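Local coordinates for protein importin-95 (Chaetomium thermophilum, PDB 4XRI) that acts as a flexible HEAT-repeat transport receptor in the nuclear import of various protein cargoes, and probably binds a small GTPase, at residues I15-L20 / G60-A65; T108-N113 / Q153-A158; R244-A249 / E285-L290. The protein carries 2 engineered substitutions. All coordinates share one frame; numbering follows the deposited sequence.

Interaction 1. Residues I15-L20 / G60-A65; sequences ILENSL and GHIRAA. With SO4 (sulfate ion), chain C.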
loop_
_atom_site.group_PDB
_atom_site.type_symbol
_atom_site.label_atom_id
_atom_site.label_comp_id
_atom_site.label_asym_id
_atom_site.label_seq_id
_atom_site.Cartn_x
_atom_site.Cartn_y
_atom_site.Cartn_z
ATOM N N ILE A 15 35.608 17.222 10.328
ATOM C CA ILE A 15 35.021 16.299 9.360
ATOM C C ILE A 15 33.568 15.997 9.723
ATOM O O ILE A 15 32.711 15.878 8.847
ATOM C CB ILE A 15 35.803 14.967 9.267
ATOM C CG1 ILE A 15 37.298 15.219 9.069
ATOM C CG2 ILE A 15 35.266 14.107 8.124
ATOM C CD1 ILE A 15 37.621 16.110 7.896
ATOM N N LEU A 16 33.296 15.868 11.019
ATOM C CA LEU A 16 31.943 15.600 11.493
ATOM C C LEU A 16 31.049 16.823 11.348
ATOM O O LEU A 16 29.878 16.704 10.992
ATOM C CB LEU A 16 31.963 15.147 12.952
ATOM C CG LEU A 16 32.515 13.751 13.240
ATOM C CD1 LEU A 16 32.563 13.508 14.738
ATOM C CD2 LEU A 16 31.692 12.680 12.543
ATOM N N GLU A 17 31.601 17.996 11.640
ATOM C CA GLU A 17 30.860 19.241 11.489
ATOM C C GLU A 17 30.492 19.444 10.026
ATOM O O GLU A 17 29.367 19.823 9.703
ATOM C CB GLU A 17 31.674 20.428 12.010
ATOM C CG GLU A 17 30.887 21.726 12.088
ATOM C CD GLU A 17 29.753 21.660 13.094
ATOM O OE1 GLU A 17 30.037 21.587 14.308
ATOM O OE2 GLU A 17 28.577 21.679 12.670
ATOM N N ASN A 18 31.450 19.177 9.143
ATOM C CA ASN A 18 31.205 19.224 7.708
ATOM C C ASN A 18 30.241 18.127 7.274
ATOM O O ASN A 18 29.513 18.279 6.294
ATOM C CB ASN A 18 32.518 19.095 6.934
ATOM C CG ASN A 18 33.414 20.304 7.102
ATOM O OD1 ASN A 18 32.938 21.423 7.291
ATOM N ND2 ASN A 18 34.722 20.084 7.029
ATOM N N SER A 19 30.240 17.022 8.012
ATOM C CA SER A 19 29.330 15.918 7.729
ATOM C C SER A 19 27.880 16.327 7.970
ATOM O O SER A 19 26.957 15.726 7.422
ATOM C CB SER A 19 29.683 14.694 8.578
ATOM O OG SER A 19 28.797 13.620 8.313
ATOM N N LEU A 20 27.686 17.357 8.787
ATOM C CA LEU A 20 26.352 17.866 9.084
ATOM C C LEU A 20 26.079 19.168 8.340
ATOM O O LEU A 20 25.035 19.794 8.531
ATOM C CB LEU A 20 26.178 18.087 10.588
ATOM C CG LEU A 20 26.227 16.860 11.497
ATOM C CD1 LEU A 20 25.668 17.200 12.873
ATOM C CD2 LEU A 20 25.473 15.692 10.880
ATOM N N GLY A 60 27.682 18.421 22.085
ATOM C CA GLY A 60 26.799 17.273 22.014
ATOM C C GLY A 60 26.509 16.783 20.610
ATOM O O GLY A 60 26.479 15.575 20.364
ATOM N N HIS A 61 26.295 17.714 19.684
ATOM C CA HIS A 61 25.930 17.343 18.322
ATOM C C HIS A 61 27.101 16.702 17.581
ATOM O O HIS A 61 26.901 15.846 16.718
ATOM C CB HIS A 61 25.409 18.562 17.551
ATOM C CG HIS A 61 26.444 19.614 17.295
ATOM N ND1 HIS A 61 26.739 20.606 18.205
ATOM C CD2 HIS A 61 27.241 19.836 16.224
ATOM C CE1 HIS A 61 27.680 21.390 17.708
ATOM N NE2 HIS A 61 28.001 20.945 16.506
ATOM N N ILE A 62 28.319 17.104 17.927
ATOM C CA ILE A 62 29.508 16.473 17.364
ATOM C C ILE A 62 29.631 15.041 17.871
ATOM O O ILE A 62 29.868 14.111 17.096
ATOM C CB ILE A 62 30.793 17.249 17.713
ATOM C CG1 ILE A 62 30.755 18.646 17.092
ATOM C CG2 ILE A 62 32.023 16.489 17.227
ATOM C CD1 ILE A 62 30.600 18.635 15.588
ATOM N N ARG A 63 29.466 14.875 19.180
ATOM C CA ARG A 63 29.558 13.566 19.813
ATOM C C ARG A 63 28.489 12.616 19.287
ATOM O O ARG A 63 28.759 11.441 19.042
ATOM C CB ARG A 63 29.436 13.702 21.331
ATOM C CG ARG A 63 30.493 14.594 21.949
ATOM C CD ARG A 63 30.253 14.787 23.431
ATOM N NE ARG A 63 30.452 13.555 24.187
ATOM C CZ ARG A 63 30.278 13.452 25.500
ATOM N NH1 ARG A 63 29.891 14.510 26.201
ATOM N NH2 ARG A 63 30.480 12.290 26.110
ATOM N N ALA A 64 27.274 13.135 19.123
ATOM C CA ALA A 64 26.178 12.351 18.571
ATOM C C ALA A 64 26.518 11.901 17.158
ATOM O O ALA A 64 26.339 10.736 16.809
ATOM C CB ALA A 64 24.883 13.156 18.581
ATOM N N ALA A 65 27.020 12.838 16.357
ATOM C CA ALA A 65 27.434 12.557 14.986
ATOM C C ALA A 65 28.478 11.447 14.935
ATOM O O ALA A 65 28.409 10.556 14.088
ATOM C CB ALA A 65 27.976 13.816 14.333
HETATM S S SO4 C . 24.617 21.136 20.804
HETATM O O1 SO4 C . 24.007 21.663 19.587
HETATM O O2 SO4 C . 25.974 20.688 20.505
HETATM O O3 SO4 C . 24.666 22.184 21.818
HETATM O O4 SO4 C . 23.823 20.018 21.304
#

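Interaction 2. Residues T108-N113 / Q153-A158; sequences TLASPN and QHQKQA. Engineered in segment 108-113: Pro112 (natural residue Ser). With SO4 (sulfate ion), chain I.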
loop_
_atom_site.group_PDB
_atom_site.type_symbol
_atom_site.label_atom_id
_atom_site.label_comp_id
_atom_site.label_asym_id
_atom_site.label_seq_id
_atom_site.Cartn_x
_atom_site.Cartn_y
_atom_site.Cartn_z
ATOM N N THR A 108 30.223 6.082 28.229
ATOM C CA THR A 108 29.602 7.297 27.705
ATOM C C THR A 108 28.123 7.396 28.104
ATOM O O THR A 108 27.532 8.479 28.090
ATOM C CB THR A 108 29.747 7.358 26.165
ATOM O OG1 THR A 108 31.134 7.300 25.813
ATOM C CG2 THR A 108 29.153 8.642 25.586
ATOM N N LEU A 109 27.531 6.266 28.482
ATOM C CA LEU A 109 26.149 6.251 28.961
ATOM C C LEU A 109 25.951 7.175 30.163
ATOM O O LEU A 109 24.856 7.690 30.389
ATOM C CB LEU A 109 25.720 4.833 29.341
ATOM C CG LEU A 109 25.593 3.776 28.244
ATOM C CD1 LEU A 109 25.076 2.478 28.847
ATOM C CD2 LEU A 109 24.679 4.253 27.124
ATOM N N ALA A 110 27.019 7.377 30.928
ATOM C CA ALA A 110 26.952 8.160 32.155
ATOM C C ALA A 110 27.077 9.661 31.897
ATOM O O ALA A 110 26.891 10.469 32.808
ATOM C CB ALA A 110 28.036 7.705 33.122
ATOM N N SER A 111 27.395 10.026 30.658
ATOM C CA SER A 111 27.592 11.426 30.290
ATOM C C SER A 111 26.364 12.284 30.572
ATOM O O SER A 111 25.244 11.891 30.254
ATOM C CB SER A 111 27.964 11.539 28.808
ATOM O OG SER A 111 28.096 12.898 28.426
ATOM N N PRO A 112 26.575 13.465 31.174
ATOM C CA PRO A 112 25.492 14.421 31.426
ATOM C C PRO A 112 24.958 15.031 30.132
ATOM O O PRO A 112 23.907 15.669 30.142
ATOM C CB PRO A 112 26.156 15.485 32.308
ATOM C CG PRO A 112 27.596 15.397 31.976
ATOM C CD PRO A 112 27.863 13.943 31.703
ATOM N N ASN A 113 25.677 14.833 29.031
ATOM C CA ASN A 113 25.195 15.257 27.724
ATOM C C ASN A 113 24.248 14.216 27.135
ATOM O O ASN A 113 24.657 13.100 26.809
ATOM C CB ASN A 113 26.360 15.515 26.771
ATOM C CG ASN A 113 25.914 16.138 25.463
ATOM O OD1 ASN A 113 25.659 15.436 24.483
ATOM N ND2 ASN A 113 25.815 17.464 25.442
ATOM N N GLN A 153 21.362 10.142 37.158
ATOM C CA GLN A 153 20.204 10.373 36.296
ATOM C C GLN A 153 20.439 9.975 34.840
ATOM O O GLN A 153 19.696 9.165 34.284
ATOM C CB GLN A 153 19.780 11.838 36.345
ATOM C CG GLN A 153 18.688 12.168 35.348
ATOM C CD GLN A 153 18.372 13.643 35.296
ATOM O OE1 GLN A 153 18.174 14.285 36.327
ATOM N NE2 GLN A 153 18.325 14.193 34.089
ATOM N N HIS A 154 21.481 10.533 34.235
ATOM C CA HIS A 154 21.743 10.304 32.818
ATOM C C HIS A 154 22.198 8.881 32.517
ATOM O O HIS A 154 21.839 8.330 31.475
ATOM C CB HIS A 154 22.774 11.304 32.294
ATOM C CG HIS A 154 22.187 12.622 31.903
ATOM N ND1 HIS A 154 21.820 13.582 32.828
ATOM C CD2 HIS A 154 21.884 13.144 30.691
ATOM C CE1 HIS A 154 21.327 14.630 32.202
ATOM N NE2 HIS A 154 21.353 14.392 30.898
ATOM N N GLN A 155 22.974 8.280 33.416
ATOM C CA GLN A 155 23.364 6.890 33.217
ATOM C C GLN A 155 22.126 6.002 33.240
ATOM O O GLN A 155 22.038 5.037 32.487
ATOM C CB GLN A 155 24.368 6.417 34.272
ATOM C CG GLN A 155 24.780 4.961 34.057
ATOM C CD GLN A 155 25.913 4.505 34.952
ATOM O OE1 GLN A 155 25.865 4.664 36.172
ATOM N NE2 GLN A 155 26.942 3.926 34.346
ATOM N N LYS A 156 21.176 6.335 34.107
ATOM C CA LYS A 156 19.906 5.617 34.158
ATOM C C LYS A 156 19.135 5.776 32.853
ATOM O O LYS A 156 18.736 4.790 32.236
ATOM C CB LYS A 156 19.051 6.104 35.328
ATOM C CG LYS A 156 19.388 5.473 36.663
ATOM C CD LYS A 156 18.322 5.809 37.696
ATOM C CE LYS A 156 18.523 5.033 38.983
ATOM N NZ LYS A 156 17.346 5.153 39.887
ATOM N N GLN A 157 18.929 7.029 32.451
ATOM C CA GLN A 157 18.233 7.357 31.209
ATOM C C GLN A 157 18.778 6.582 30.018
ATOM O O GLN A 157 18.034 5.892 29.316
ATOM C CB GLN A 157 18.343 8.854 30.911
ATOM C CG GLN A 157 17.618 9.783 31.858
ATOM C CD GLN A 157 17.826 11.240 31.482
ATOM O OE1 GLN A 157 18.619 11.945 32.104
ATOM N NE2 GLN A 157 17.125 11.693 30.449
ATOM N N ALA A 158 20.084 6.708 29.803
ATOM C CA ALA A 158 20.747 6.153 28.629
ATOM C C ALA A 158 20.778 4.629 28.648
ATOM O O ALA A 158 20.686 3.987 27.602
ATOM C CB ALA A 158 22.164 6.707 28.519
HETATM S S SO4 I . 19.811 17.519 30.009
HETATM O O1 SO4 I . 21.115 17.000 29.608
HETATM O O2 SO4 I . 19.158 18.126 28.853
HETATM O O3 SO4 I . 18.985 16.427 30.519
HETATM O O4 SO4 I . 19.987 18.522 31.055
HETATM O O HOH W 1 25.217 10.004 34.739
#

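Interaction 3. Residues R244-A249 / E285-L290; sequences RIQQGA and EDVAKL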
loop_
_atom_site.group_PDB
_atom_site.type_symbol
_atom_site.label_atom_id
_atom_site.label_comp_id
_atom_site.label_asym_id
_atom_site.label_seq_id
_atom_site.Cartn_x
_atom_site.Cartn_y
_atom_site.Cartn_z
ATOM N N ARG A 244 5.595 14.819 29.137
ATOM C CA ARG A 244 6.419 13.837 28.440
ATOM C C ARG A 244 6.131 12.419 28.922
ATOM O O ARG A 244 6.033 11.493 28.119
ATOM C CB ARG A 244 7.905 14.164 28.615
ATOM C CG ARG A 244 8.385 15.309 27.743
ATOM C CD ARG A 244 8.525 14.863 26.300
ATOM N NE ARG A 244 8.314 15.963 25.364
ATOM C CZ ARG A 244 8.463 15.861 24.047
ATOM N NH1 ARG A 244 8.244 16.914 23.271
ATOM N NH2 ARG A 244 8.833 14.707 23.507
ATOM N N ILE A 245 5.996 12.260 30.236
ATOM C CA ILE A 245 5.714 10.955 30.827
ATOM C C ILE A 245 4.363 10.430 30.352
ATOM O O ILE A 245 4.230 9.253 30.008
ATOM C CB ILE A 245 5.731 11.019 32.364
ATOM C CG1 ILE A 245 7.087 11.526 32.859
ATOM C CG2 ILE A 245 5.418 9.656 32.962
ATOM C CD1 ILE A 245 7.226 11.513 34.366
ATOM N N GLN A 246 3.369 11.315 30.337
ATOM C CA GLN A 246 2.048 10.997 29.804
ATOM C C GLN A 246 2.140 10.473 28.378
ATOM O O GLN A 246 1.561 9.437 28.047
ATOM C CB GLN A 246 1.136 12.229 29.834
ATOM C CG GLN A 246 0.409 12.453 31.144
ATOM C CD GLN A 246 -0.816 13.335 30.975
ATOM O OE1 GLN A 246 -0.713 14.485 30.553
ATOM N NE2 GLN A 246 -1.984 12.791 31.290
ATOM N N GLN A 247 2.874 11.203 27.544
ATOM C CA GLN A 247 3.059 10.842 26.142
ATOM C C GLN A 247 3.666 9.455 25.983
ATOM O O GLN A 247 3.189 8.650 25.186
ATOM C CB GLN A 247 3.942 11.873 25.435
ATOM C CG GLN A 247 3.315 13.244 25.311
ATOM C CD GLN A 247 4.243 14.250 24.659
ATOM O OE1 GLN A 247 4.851 13.970 23.626
ATOM N NE2 GLN A 247 4.367 15.423 25.269
ATOM N N GLY A 248 4.723 9.188 26.744
ATOM C CA GLY A 248 5.371 7.892 26.718
ATOM C C GLY A 248 4.418 6.800 27.159
ATOM O O GLY A 248 4.390 5.711 26.583
ATOM N N ALA A 249 3.621 7.103 28.178
ATOM C CA ALA A 249 2.652 6.151 28.715
ATOM C C ALA A 249 1.584 5.773 27.693
ATOM O O ALA A 249 1.276 4.592 27.509
ATOM C CB ALA A 249 2.001 6.717 29.957
ATOM N N GLU A 285 -1.674 18.941 23.216
ATOM C CA GLU A 285 -2.124 18.369 21.951
ATOM C C GLU A 285 -1.480 17.017 21.656
ATOM O O GLU A 285 -2.094 16.155 21.023
ATOM C CB GLU A 285 -1.848 19.337 20.796
ATOM C CG GLU A 285 -2.318 18.824 19.441
ATOM C CD GLU A 285 -2.491 19.926 18.417
ATOM O OE1 GLU A 285 -2.316 21.108 18.779
ATOM O OE2 GLU A 285 -2.809 19.608 17.252
ATOM N N ASP A 286 -0.257 16.818 22.135
ATOM C CA ASP A 286 0.473 15.590 21.837
ATOM C C ASP A 286 -0.094 14.362 22.553
ATOM O O ASP A 286 -0.155 13.283 21.967
ATOM C CB ASP A 286 1.955 15.754 22.181
ATOM C CG ASP A 286 2.669 16.702 21.237
ATOM O OD1 ASP A 286 2.783 16.369 20.041
ATOM O OD2 ASP A 286 3.121 17.776 21.689
ATOM N N VAL A 287 -0.511 14.509 23.809
ATOM C CA VAL A 287 -1.098 13.371 24.515
ATOM C C VAL A 287 -2.538 13.186 24.050
ATOM O O VAL A 287 -3.063 12.071 24.054
ATOM C CB VAL A 287 -1.049 13.533 26.056
ATOM C CG1 VAL A 287 -0.213 14.727 26.448
ATOM C CG2 VAL A 287 -2.447 13.622 26.659
ATOM N N ALA A 288 -3.165 14.285 23.637
ATOM C CA ALA A 288 -4.508 14.228 23.076
ATOM C C ALA A 288 -4.487 13.406 21.794
ATOM O O ALA A 288 -5.361 12.569 21.568
ATOM C CB ALA A 288 -5.046 15.627 22.808
ATOM N N LYS A 289 -3.474 13.649 20.965
ATOM C CA LYS A 289 -3.268 12.887 19.734
ATOM C C LYS A 289 -3.116 11.398 20.006
ATOM O O LYS A 289 -3.689 10.563 19.306
ATOM C CB LYS A 289 -2.029 13.383 18.989
ATOM C CG LYS A 289 -2.197 14.685 18.230
ATOM C CD LYS A 289 -0.926 14.989 17.455
ATOM C CE LYS A 289 -0.946 16.374 16.850
ATOM N NZ LYS A 289 0.313 16.640 16.102
ATOM N N LEU A 290 -2.320 11.078 21.021
ATOM C CA LEU A 290 -2.019 9.694 21.369
ATOM C C LEU A 290 -3.241 8.963 21.914
ATOM O O LEU A 290 -3.429 7.767 21.668
ATOM C CB LEU A 290 -0.885 9.648 22.388
ATOM C CG LEU A 290 0.491 9.979 21.815
ATOM C CD1 LEU A 290 1.504 10.218 22.920
ATOM C CD2 LEU A 290 0.951 8.853 20.909
#

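Interaction 1. Residues I15-L20 / G60-A65
A His-carboxylate hydrogen bond between His61 and Glu17 edges a helix-on-helix contact at the N-terminal end of the importin-beta solenoid. His61 NE2 donates to Glu17 OE1 at 3.1 Å, with 161° at the hydrogen. The oxygen receives it on its syn lone pair and lies in the plane of the imidazole, although the carboxylate as a whole is well tilted from that plane. The same oxygen lies against Ile62 CD1 at 3.3 Å, where the glutamate and isoleucine side chains meet at about a right angle. His61 CG stands between the backbone N and the carbonyl carbon (chi1 67°), and this carries NE2 out to the glutamate while ND1 faces a sulfate, probably from the crystallisation liquor. The sulfate O2 also accepts from His61 N at 3.1 Å; its separation from ND1 is too short to be trusted.

The remaining contacts are apolar. Leu16 reaches across with both methyls, CD1 onto Ile62 CG2 at 3.9 Å and CD2 towards Ala65 CB at 4.3 Å. Leu20 CD1 reaches the same Ala65 CB at 4.3 Å, which places the alanine methyl between the two leucines.

The short helical segments lie perpendicular, at 90°, with axes 9.5 Å apart. Behind helix 11-19, Ile15 and Asn18 pack on helix 24-40, whereas Arg63 on helix 60-72 forms a salt bridge with Glu56 and bonds to Leu53 O of helix 42-54.

Interaction 2. Residues T108-N113 / Q153-A158
His154 CG lies opposite the carbonyl carbon about CA-CB (chi1 -84°), and the ring is turned about its stem (chi2 77°), which together slide the imidazole face under the backbone of Pro112. Pro112 CA sits 3.9 Å from the ring centroid and 12° off its normal, a CH-pi contact over the face; the proline is an engineered residue, serine in the natural protein. Pro112 O hangs over the same face 3.0 Å from His154 NE2, but the angle is too poor for a hydrogen bond. The opposite face is covered centrally by Gln157 OE1, an oxygen that itself receives a hydrogen bond from Gln153 NE2 arriving above its carbonyl plane. At the ring edge NE2 donates at 2.9 Å to O1 of a sulfate ion, probably taken from the crystallisation liquor and also bound by Ser114.

Much of the remaining contact is made by the loop backbone. Ser111 O rests 3.3 Å from His154 CB, and Leu109 O takes a CA-H...O contact from Gln155 CA, also at 3.3 Å. Ala110 CA touches Gln155 CB. The apolar part is Ala158 CB against Leu109 CD2 at 3.8 Å. One water bridges the loop and the helix, donating to Ala110 O at 2.6 Å and weakly accepting from Gln155 N.

Residues 108-111 form a type I turn, followed by an ST turn in which Ser111 OG accepts from Asn113 N; that hydroxyl is also bonded to Glu56. Asn113 OD1 then caps helix 114-131 through Ala116 N. The loop therefore links helix 95-108 to helix 114-131 while pressed on the start of helix 153-168, and Leu109 extends the packing to Ala120, Ile124 and, on helix 140-150, Leu144.

Interaction 3. Residues R244-A249 / E285-L290
Van der Waals contacts carry this meeting of Gln247 with Asp286, Val287 and Leu290, without a hydrogen bond between the two segments. Leu290 CD1 presses on the backbone of the opposing helix, 3.2 Å from Gln247 O, and lies 3.9 Å from Gln247 CB. One turn earlier Val287 CG1 meets Gln247 CG at 4.0 Å, the two side chains crossing at about a right angle. The same methyl approaches Gln246 OE1 at 4.1 Å. Val287 CG1 nearly eclipses its own backbone N (chi1 -9°), a strained or doubtful rotamer.

The amide contact comes next. Gln247 CG points away from the carbonyl carbon (chi1 -66°) and the chain runs on extended, which lays the amide over Asp286 CB, with CD 3.7 Å from that carbon. Amide and carboxylate are turned only slightly against each other. Gln247 NE2 is hydrogen-bonded to Ser243 OG, which helps fix the rotation of the amide; OE1 merely lies 4.0 Å above the centre of the Arg244 guanidinium. Gln246 likewise spends its amide nitrogen on Thr238 O.

A weak attraction at longer range is possible, since Arg244 NH1 and Asp286 OD2, of opposite charge, stand 5.4 Å apart. An alanine in place of Gln247 would remove the amide and CG, and is likely to open a gap beside Asp286 CB and Val287 CG1 and to deprive Ser243 of its partner.

The segments run nearly parallel, 14° apart with axes separated by 9.1 Å, and helix 265-280 lies between them in sequence. Such side-by-side packing of alternate helices is characteristic of the layers in an alpha solenoid such as a HEAT-repeat protein.

In the fold
From the N terminus, interaction 1 closes the first loop, bringing helix 60-72 back onto helix 11-19 across some 40 residues that are mostly helical. Interaction 2 then joins the turn after helix 95-108 to helix 153-168, and interaction 3 sets helix 285-310 beside helix 243-260. The three follow one another in series; none nests in or crosses another. Interactions 1 and 2 touch directly, with Arg63 reaching Ser111 and Asn113 and with Gly60 against Asn113, so the two closures share a border near the start of the solenoid. Interaction 3 lies further along, its nearest atoms about 10 Å from interaction 2 and about 17 Å from interaction 1.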